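Local coordinates for myosin-I heavy chain (Dictyostelium discoideum, PDB 5EJR), which is an actin-based class VII myosin motor acting early in phagocytosis and adhesion, represented here by a MyTH4-FERM unit of its tail, at residues S154-I159 with Q165-I170; Q110-T115 with Q146-Q151. All coordinates share one frame; numbering follows the deposited sequence.

Both contacts lie in the MyTH4 domain of this tail fragment and share helix 142-159, which meets helix 104-113 in interaction 2 and, nearer its C-terminal end, helix 164-178 in interaction 1. Their centres are about 12 Å apart, and in sequence interaction 2 closes before interaction 1 opens. Arg155 joins them directly: its NH2 lies 3.0 Å from Thr115 O in a hydrogen bond, while its NH1 reaches Tyr112 OH at 3.3 Å, a weaker bond. The same tyrosine hydroxyl accepts the amide of Gln151 in interaction 2, so the two contacts form one continuous run of packing inside the helical bundle.

Interaction 1 (S154-I159 with Q165-I170); sequences SRNIAI and QLASLI
Ile159 and Leu166 meet where two consecutive helices face each other, their branches set slantwise, with Ile159 CG2 3.9 Å from Leu166 CD2. Leu166 does not aim its first bond straight at the neighbouring helix; with CG anti to the backbone N (chi1 176°), the chain swings across and CD2 becomes a bump against both CG2 and CG1 of the isoleucine. Ile159 CG2 in turn sits over the small side chain of Ala167 and 4.2 Å from Ile170 CD1, a methyl lodged among three residues of the opposing helix. The short Ala167 lets the backbones come near: its CA is 5.3 Å from that of Asn156. This is an antiparallel helical hairpin of the all-helical MyTH4 domain, formed by the end of helix 142-159 and the start of helix 164-178; the axes of the two short segments run at 166° and approach to 9.1 Å. Asn156 occupies the hollow beside Ala167. Its CG lies anti to the backbone N (chi1 -173°), which carries the amide across until ND2 is 2.8 Å from Ala167 O, and its CB rests 3.9 Å from Ile170 CG2. Ile170 thus presents two methyls to helix 142-159, CG2 against Asn156 CB and CD1 against Ile159 CG2 and, to another side, Arg155 CB, 4.2 Å away. The guanidinium of Arg155 turns to another partner, Thr115 O, while Phe128 of helix 121-137 touches both Arg155 and Ile170.

Interaction 2 (Q110-T115 with Q146-Q151); sequences QAYRQT and QPFMEQ
Tyr112 and Phe148 mark the nearest backbone approach of the two segments, yet their CA atoms remain 9.1 Å apart, and side chains alone bridge the distance. Residues 110-113 belong to the last part of helix 104-113; there Tyr112 O accepts both Thr115 N and Thr115 OG1, the hydroxyl lying in the carbonyl plane on a lone pair. Residues 146-151 are helical, with a kink at Pro147, whose nitrogen has no bond to the preceding turn. Tyr112 points at the opposing helix, meeting Phe148 near the base of its side chain, at CB, and Gln151 at its hydroxyl end. Its CB is 3.8 Å from Phe148 CE2, and the two rings are steeply inclined, with planes at 72° and centroids 6.0 Å apart. Gln151 crosses the tyrosine at about a right angle. Its CG, anti to the backbone N (chi1 -173°), comes within 3.5 Å of Tyr112 CZ, and a bend at chi2 (76°) then brings the amide round to the hydroxyl. Gln151 NE2 donates to Tyr112 OH at 2.8 Å, a moderately bent bond whose acceptor is tilted slightly from the amide plane. The weak bond from Arg155 NH1 makes this oxygen a shared acceptor. A phenylalanine in place of Tyr112 would probably leave the Gln151 amide and Arg155 NH1 without this acceptor. Phe148 also meets Tyr108 of helix 104-113 edge-to-face. Leu6 of helix 5-11 touches both Tyr112 and Gln151, while helix 121-137 packs against Ala111 through Leu130 and Ile131, setting the contact within the MyTH4 helical bundle.

Interaction 1 (S154-I159 with Q165-I170)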
ATOM      1  N   SER A 154     -16.693 -31.732  -3.868  1.00 42.91           N
ATOM      2  CA  SER A 154     -17.638 -32.475  -4.730  1.00 43.63           C
ATOM      3  C   SER A 154     -17.731 -31.860  -6.127  1.00 45.93           C
ATOM      4  O   SER A 154     -17.799 -32.580  -7.126  1.00 44.75           O
ATOM      5  CB  SER A 154     -19.025 -32.534  -4.100  1.00 48.68           C
ATOM      6  OG  SER A 154     -19.042 -33.448  -3.016  1.00 62.33           O
ATOM      7  N   ARG A 155     -17.735 -30.528  -6.203  1.00 41.14           N
ATOM      8  CA  ARG A 155     -17.771 -29.842  -7.492  1.00 40.36           C
ATOM      9  C   ARG A 155     -16.454 -30.053  -8.231  1.00 42.70           C
ATOM     10  O   ARG A 155     -16.445 -30.032  -9.457  1.00 44.06           O
ATOM     11  CB  ARG A 155     -18.012 -28.342  -7.304  1.00 38.54           C
ATOM     12  CG  ARG A 155     -19.446 -27.994  -6.945  1.00 50.46           C
ATOM     13  CD  ARG A 155     -20.422 -28.158  -8.106  1.00 57.02           C
ATOM     14  NE  ARG A 155     -20.132 -27.301  -9.263  1.00 54.62           N
ATOM     15  CZ  ARG A 155     -20.508 -26.029  -9.372  1.00 57.54           C
ATOM     16  NH1 ARG A 155     -21.130 -25.422  -8.368  1.00 35.36           N
ATOM     17  NH2 ARG A 155     -20.241 -25.347 -10.476  1.00 38.33           N
ATOM     18  N   ASN A 156     -15.344 -30.221  -7.483  1.00 37.27           N
ATOM     19  CA  ASN A 156     -14.012 -30.434  -8.062  1.00 36.86           C
ATOM     20  C   ASN A 156     -13.995 -31.834  -8.666  1.00 42.25           C
ATOM     21  O   ASN A 156     -13.615 -31.986  -9.822  1.00 42.78           O
ATOM     22  CB  ASN A 156     -12.893 -30.266  -7.003  1.00 36.55           C
ATOM     23  CG  ASN A 156     -11.488 -30.318  -7.570  1.00 57.08           C
ATOM     24  OD1 ASN A 156     -11.027 -31.333  -8.087  1.00 55.82           O
ATOM     25  ND2 ASN A 156     -10.754 -29.235  -7.446  1.00 47.86           N
ATOM     26  N   ILE A 157     -14.453 -32.835  -7.894  1.00 38.71           N
ATOM     27  CA  ILE A 157     -14.523 -34.244  -8.317  1.00 40.86           C
ATOM     28  C   ILE A 157     -15.423 -34.378  -9.561  1.00 47.63           C
ATOM     29  O   ILE A 157     -15.028 -35.039 -10.520  1.00 49.30           O
ATOM     30  CB  ILE A 157     -14.920 -35.145  -7.107  1.00 45.24           C
ATOM     31  CG1 ILE A 157     -13.732 -35.274  -6.124  1.00 46.88           C
ATOM     32  CG2 ILE A 157     -15.429 -36.532  -7.532  1.00 46.70           C
ATOM     33  CD1 ILE A 157     -14.117 -35.669  -4.654  1.00 58.38           C
ATOM     34  N   ALA A 158     -16.566 -33.659  -9.591  1.00 44.01           N
ATOM     35  CA  ALA A 158     -17.489 -33.672 -10.734  1.00 44.84           C
ATOM     36  C   ALA A 158     -16.969 -32.979 -11.995  1.00 50.94           C
ATOM     37  O   ALA A 158     -17.431 -33.312 -13.090  1.00 51.77           O
ATOM     38  CB  ALA A 158     -18.837 -33.092 -10.337  1.00 45.37           C
ATOM     39  N   ILE A 159     -16.021 -32.036 -11.872  1.00 48.82           N
ATOM     40  CA  ILE A 159     -15.552 -31.316 -13.059  1.00 49.29           C
ATOM     41  C   ILE A 159     -14.036 -31.549 -13.407  1.00 53.45           C
ATOM     42  O   ILE A 159     -13.590 -31.110 -14.470  1.00 52.62           O
ATOM     43  CB  ILE A 159     -15.952 -29.823 -12.922  1.00 51.99           C
ATOM     44  CG1 ILE A 159     -16.483 -29.282 -14.259  1.00 53.57           C
ATOM     45  CG2 ILE A 159     -14.874 -28.916 -12.294  1.00 51.02           C
ATOM     46  CD1 ILE A 159     -17.947 -29.701 -14.570  1.00 63.54           C
ATOM     47  N   GLN A 165      -8.656 -26.947 -15.600  1.00 56.37           N
ATOM     48  CA  GLN A 165      -8.281 -25.564 -15.290  1.00 55.40           C
ATOM     49  C   GLN A 165      -9.238 -25.051 -14.211  1.00 56.08           C
ATOM     50  O   GLN A 165      -8.793 -24.634 -13.134  1.00 55.70           O
ATOM     51  CB  GLN A 165      -8.354 -24.679 -16.556  1.00 57.56           C
ATOM     52  CG  GLN A 165      -7.934 -23.222 -16.355  1.00 74.86           C
ATOM     53  CD  GLN A 165      -6.445 -23.033 -16.506  1.00 93.12           C
ATOM     54  OE1 GLN A 165      -5.931 -22.822 -17.612  1.00 88.09           O
ATOM     55  NE2 GLN A 165      -5.724 -23.098 -15.395  1.00 83.34           N
ATOM     56  N   LEU A 166     -10.552 -25.133 -14.480  1.00 51.23           N
ATOM     57  CA  LEU A 166     -11.594 -24.724 -13.540  1.00 49.98           C
ATOM     58  C   LEU A 166     -11.475 -25.552 -12.244  1.00 51.78           C
ATOM     59  O   LEU A 166     -11.777 -25.031 -11.171  1.00 51.80           O
ATOM     60  CB  LEU A 166     -12.979 -24.845 -14.202  1.00 50.88           C
ATOM     61  CG  LEU A 166     -14.237 -24.565 -13.364  1.00 56.06           C
ATOM     62  CD1 LEU A 166     -14.596 -23.078 -13.374  1.00 56.76           C
ATOM     63  CD2 LEU A 166     -15.416 -25.356 -13.901  1.00 58.50           C
ATOM     64  N   ALA A 167     -10.944 -26.792 -12.338  1.00 46.49           N
ATOM     65  CA  ALA A 167     -10.711 -27.665 -11.182  1.00 45.85           C
ATOM     66  C   ALA A 167      -9.546 -27.167 -10.338  1.00 46.71           C
ATOM     67  O   ALA A 167      -9.549 -27.385  -9.131  1.00 45.55           O
ATOM     68  CB  ALA A 167     -10.442 -29.091 -11.637  1.00 47.72           C
ATOM     69  N   SER A 168      -8.542 -26.518 -10.968  1.00 41.38           N
ATOM     70  CA  SER A 168      -7.378 -25.994 -10.262  1.00 40.06           C
ATOM     71  C   SER A 168      -7.776 -24.741  -9.478  1.00 41.89           C
ATOM     72  O   SER A 168      -7.255 -24.510  -8.387  1.00 41.78           O
ATOM     73  CB  SER A 168      -6.218 -25.730 -11.222  1.00 44.22           C
ATOM     74  OG  SER A 168      -6.382 -24.561 -12.009  1.00 50.58           O
ATOM     75  N   LEU A 169      -8.740 -23.976 -10.024  1.00 37.14           N
ATOM     76  CA  LEU A 169      -9.321 -22.782  -9.423  1.00 35.80           C
ATOM     77  C   LEU A 169     -10.144 -23.154  -8.182  1.00 37.54           C
ATOM     78  O   LEU A 169     -10.095 -22.422  -7.201  1.00 35.87           O
ATOM     79  CB  LEU A 169     -10.165 -22.017 -10.459  1.00 35.74           C
ATOM     80  CG  LEU A 169     -11.071 -20.850  -9.994  1.00 39.31           C
ATOM     81  CD1 LEU A 169     -10.296 -19.777  -9.172  1.00 38.85           C
ATOM     82  CD2 LEU A 169     -11.708 -20.186 -11.182  1.00 39.82           C
ATOM     83  N   ILE A 170     -10.899 -24.269  -8.230  1.00 34.70           N
ATOM     84  CA  ILE A 170     -11.691 -24.743  -7.091  1.00 34.82           C
ATOM     85  C   ILE A 170     -10.732 -25.317  -6.051  1.00 40.89           C
ATOM     86  O   ILE A 170     -10.940 -25.124  -4.844  1.00 40.34           O
ATOM     87  CB  ILE A 170     -12.793 -25.762  -7.505  1.00 38.33           C
ATOM     88  CG1 ILE A 170     -13.888 -25.092  -8.372  1.00 38.24           C
ATOM     89  CG2 ILE A 170     -13.411 -26.441  -6.268  1.00 39.76           C
ATOM     90  CD1 ILE A 170     -14.917 -26.134  -9.096  1.00 36.99           C
TER

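Interaction 2 (Q110-T115 with Q146-Q151)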
ATOM      1  N   GLN A 110     -24.223 -16.867  -1.611  1.00 37.18           N
ATOM      2  CA  GLN A 110     -24.649 -16.154  -2.835  1.00 36.54           C
ATOM      3  C   GLN A 110     -23.682 -16.387  -3.983  1.00 39.19           C
ATOM      4  O   GLN A 110     -24.118 -16.483  -5.133  1.00 38.51           O
ATOM      5  CB  GLN A 110     -24.759 -14.638  -2.630  1.00 36.56           C
ATOM      6  CG  GLN A 110     -25.935 -14.158  -1.792  1.00 41.39           C
ATOM      7  CD  GLN A 110     -25.981 -12.642  -1.686  1.00 49.27           C
ATOM      8  OE1 GLN A 110     -25.103 -11.913  -2.170  1.00 37.61           O
ATOM      9  NE2 GLN A 110     -27.046 -12.128  -1.095  1.00 42.38           N
ATOM     10  N   ALA A 111     -22.354 -16.395  -3.678  1.00 35.21           N
ATOM     11  CA  ALA A 111     -21.317 -16.557  -4.693  1.00 33.57           C
ATOM     12  C   ALA A 111     -21.405 -17.971  -5.243  1.00 37.42           C
ATOM     13  O   ALA A 111     -21.451 -18.136  -6.464  1.00 36.74           O
ATOM     14  CB  ALA A 111     -19.934 -16.287  -4.096  1.00 32.98           C
ATOM     15  N   TYR A 112     -21.479 -18.972  -4.346  1.00 34.55           N
ATOM     16  CA  TYR A 112     -21.566 -20.380  -4.711  1.00 35.25           C
ATOM     17  C   TYR A 112     -22.824 -20.705  -5.533  1.00 39.50           C
ATOM     18  O   TYR A 112     -22.714 -21.320  -6.597  1.00 38.35           O
ATOM     19  CB  TYR A 112     -21.443 -21.315  -3.494  1.00 37.07           C
ATOM     20  CG  TYR A 112     -21.534 -22.761  -3.930  1.00 41.03           C
ATOM     21  CD1 TYR A 112     -20.452 -23.393  -4.538  1.00 43.07           C
ATOM     22  CD2 TYR A 112     -22.748 -23.448  -3.882  1.00 42.58           C
ATOM     23  CE1 TYR A 112     -20.557 -24.694  -5.032  1.00 45.23           C
ATOM     24  CE2 TYR A 112     -22.863 -24.749  -4.371  1.00 43.90           C
ATOM     25  CZ  TYR A 112     -21.768 -25.365  -4.948  1.00 53.01           C
ATOM     26  OH  TYR A 112     -21.884 -26.641  -5.426  1.00 57.25           O
ATOM     27  N   ARG A 113     -24.008 -20.293  -5.044  1.00 37.13           N
ATOM     28  CA  ARG A 113     -25.297 -20.490  -5.732  1.00 37.26           C
ATOM     29  C   ARG A 113     -25.184 -20.028  -7.189  1.00 42.86           C
ATOM     30  O   ARG A 113     -25.647 -20.717  -8.095  1.00 42.97           O
ATOM     31  CB  ARG A 113     -26.412 -19.711  -5.005  1.00 35.75           C
ATOM     32  CG  ARG A 113     -27.637 -19.379  -5.856  1.00 44.21           C
ATOM     33  CD  ARG A 113     -28.304 -18.112  -5.382  1.00 41.87           C
ATOM     34  NE  ARG A 113     -29.266 -17.589  -6.344  1.00 43.42           N
ATOM     35  CZ  ARG A 113     -30.577 -17.799  -6.278  1.00 61.82           C
ATOM     36  NH1 ARG A 113     -31.085 -18.567  -5.324  1.00 57.86           N
ATOM     37  NH2 ARG A 113     -31.388 -17.251  -7.171  1.00 42.43           N
ATOM     38  N   GLN A 114     -24.529 -18.885  -7.418  1.00 39.33           N
ATOM     39  CA  GLN A 114     -24.429 -18.352  -8.767  1.00 38.55           C
ATOM     40  C   GLN A 114     -23.446 -19.132  -9.676  1.00 41.37           C
ATOM     41  O   GLN A 114     -23.488 -18.957 -10.891  1.00 40.39           O
ATOM     42  CB  GLN A 114     -24.147 -16.857  -8.720  1.00 38.61           C
ATOM     43  CG  GLN A 114     -25.357 -16.035  -8.236  1.00 37.28           C
ATOM     44  CD  GLN A 114     -26.522 -16.048  -9.209  1.00 46.93           C
ATOM     45  OE1 GLN A 114     -27.431 -16.883  -9.136  1.00 40.36           O
ATOM     46  NE2 GLN A 114     -26.507 -15.132 -10.153  1.00 43.44           N
ATOM     47  N   THR A 115     -22.653 -20.055  -9.107  1.00 38.46           N
ATOM     48  CA  THR A 115     -21.731 -20.913  -9.881  1.00 39.07           C
ATOM     49  C   THR A 115     -22.399 -22.257 -10.247  1.00 45.69           C
ATOM     50  O   THR A 115     -21.924 -22.947 -11.145  1.00 45.71           O
ATOM     51  CB  THR A 115     -20.428 -21.212  -9.104  1.00 45.23           C
ATOM     52  OG1 THR A 115     -20.675 -22.177  -8.085  1.00 46.23           O
ATOM     53  CG2 THR A 115     -19.766 -19.974  -8.532  1.00 39.78           C
ATOM     54  N   GLN A 146     -16.598 -26.600   7.141  1.00 47.35           N
ATOM     55  CA  GLN A 146     -16.503 -27.981   6.651  1.00 48.43           C
ATOM     56  C   GLN A 146     -17.574 -28.324   5.586  1.00 52.51           C
ATOM     57  O   GLN A 146     -17.165 -28.716   4.489  1.00 53.18           O
ATOM     58  CB  GLN A 146     -16.481 -29.010   7.795  1.00 50.85           C
ATOM     59  CG  GLN A 146     -15.538 -30.181   7.529  1.00 64.25           C
ATOM     60  CD  GLN A 146     -14.076 -29.780   7.544  1.00 78.58           C
ATOM     61  OE1 GLN A 146     -13.512 -29.406   8.581  1.00 72.55           O
ATOM     62  NE2 GLN A 146     -13.432 -29.855   6.388  1.00 66.34           N
ATOM     63  N   PRO A 147     -18.908 -28.137   5.821  1.00 47.03           N
ATOM     64  CA  PRO A 147     -19.889 -28.428   4.755  1.00 46.26           C
ATOM     65  C   PRO A 147     -19.621 -27.721   3.417  1.00 45.73           C
ATOM     66  O   PRO A 147     -19.752 -28.366   2.371  1.00 44.53           O
ATOM     67  CB  PRO A 147     -21.225 -27.984   5.370  1.00 48.62           C
ATOM     68  CG  PRO A 147     -21.022 -28.084   6.830  1.00 53.14           C
ATOM     69  CD  PRO A 147     -19.595 -27.681   7.053  1.00 48.38           C
ATOM     70  N   PHE A 148     -19.215 -26.425   3.449  1.00 39.21           N
ATOM     71  CA  PHE A 148     -18.919 -25.628   2.247  1.00 38.47           C
ATOM     72  C   PHE A 148     -17.703 -26.180   1.491  1.00 44.56           C
ATOM     73  O   PHE A 148     -17.705 -26.182   0.251  1.00 43.87           O
ATOM     74  CB  PHE A 148     -18.722 -24.136   2.588  1.00 38.40           C
ATOM     75  CG  PHE A 148     -18.624 -23.199   1.399  1.00 38.99           C
ATOM     76  CD1 PHE A 148     -17.390 -22.909   0.815  1.00 41.12           C
ATOM     77  CD2 PHE A 148     -19.751 -22.566   0.898  1.00 39.95           C
ATOM     78  CE1 PHE A 148     -17.296 -22.028  -0.272  1.00 40.60           C
ATOM     79  CE2 PHE A 148     -19.657 -21.697  -0.200  1.00 42.00           C
ATOM     80  CZ  PHE A 148     -18.426 -21.422  -0.768  1.00 39.03           C
ATOM     81  N   MET A 149     -16.665 -26.624   2.239  1.00 42.30           N
ATOM     82  CA  MET A 149     -15.439 -27.192   1.672  1.00 42.68           C
ATOM     83  C   MET A 149     -15.749 -28.513   0.972  1.00 46.61           C
ATOM     84  O   MET A 149     -15.345 -28.699  -0.186  1.00 45.73           O
ATOM     85  CB  MET A 149     -14.351 -27.370   2.743  1.00 45.14           C
ATOM     86  CG  MET A 149     -13.578 -26.100   3.012  1.00 49.28           C
ATOM     87  SD  MET A 149     -11.997 -26.420   3.827  1.00 55.17           S
ATOM     88  CE  MET A 149     -12.526 -26.662   5.476  1.00 52.57           C
ATOM     89  N   GLU A 150     -16.521 -29.397   1.655  1.00 42.69           N
ATOM     90  CA  GLU A 150     -16.975 -30.692   1.127  1.00 43.58           C
ATOM     91  C   GLU A 150     -17.751 -30.529  -0.179  1.00 45.27           C
ATOM     92  O   GLU A 150     -17.602 -31.343  -1.086  1.00 44.88           O
ATOM     93  CB  GLU A 150     -17.818 -31.461   2.168  1.00 45.98           C
ATOM     94  CG  GLU A 150     -17.035 -31.940   3.386  1.00 57.70           C
ATOM     95  CD  GLU A 150     -15.825 -32.829   3.140  1.00 78.83           C
ATOM     96  OE1 GLU A 150     -15.850 -33.641   2.186  1.00 61.47           O
ATOM     97  OE2 GLU A 150     -14.858 -32.727   3.929  1.00 76.81           O
ATOM     98  N   GLN A 151     -18.536 -29.448  -0.288  1.00 40.63           N
ATOM     99  CA  GLN A 151     -19.285 -29.098  -1.488  1.00 40.05           C
ATOM    100  C   GLN A 151     -18.318 -28.716  -2.611  1.00 43.82           C
ATOM    101  O   GLN A 151     -18.476 -29.211  -3.721  1.00 43.80           O
ATOM    102  CB  GLN A 151     -20.277 -27.961  -1.199  1.00 41.41           C
ATOM    103  CG  GLN A 151     -21.221 -27.643  -2.368  1.00 54.46           C
ATOM    104  CD  GLN A 151     -22.370 -28.617  -2.583  1.00 74.56           C
ATOM    105  OE1 GLN A 151     -22.565 -29.594  -1.845  1.00 71.71           O
ATOM    106  NE2 GLN A 151     -23.180 -28.349  -3.601  1.00 67.41           N
TER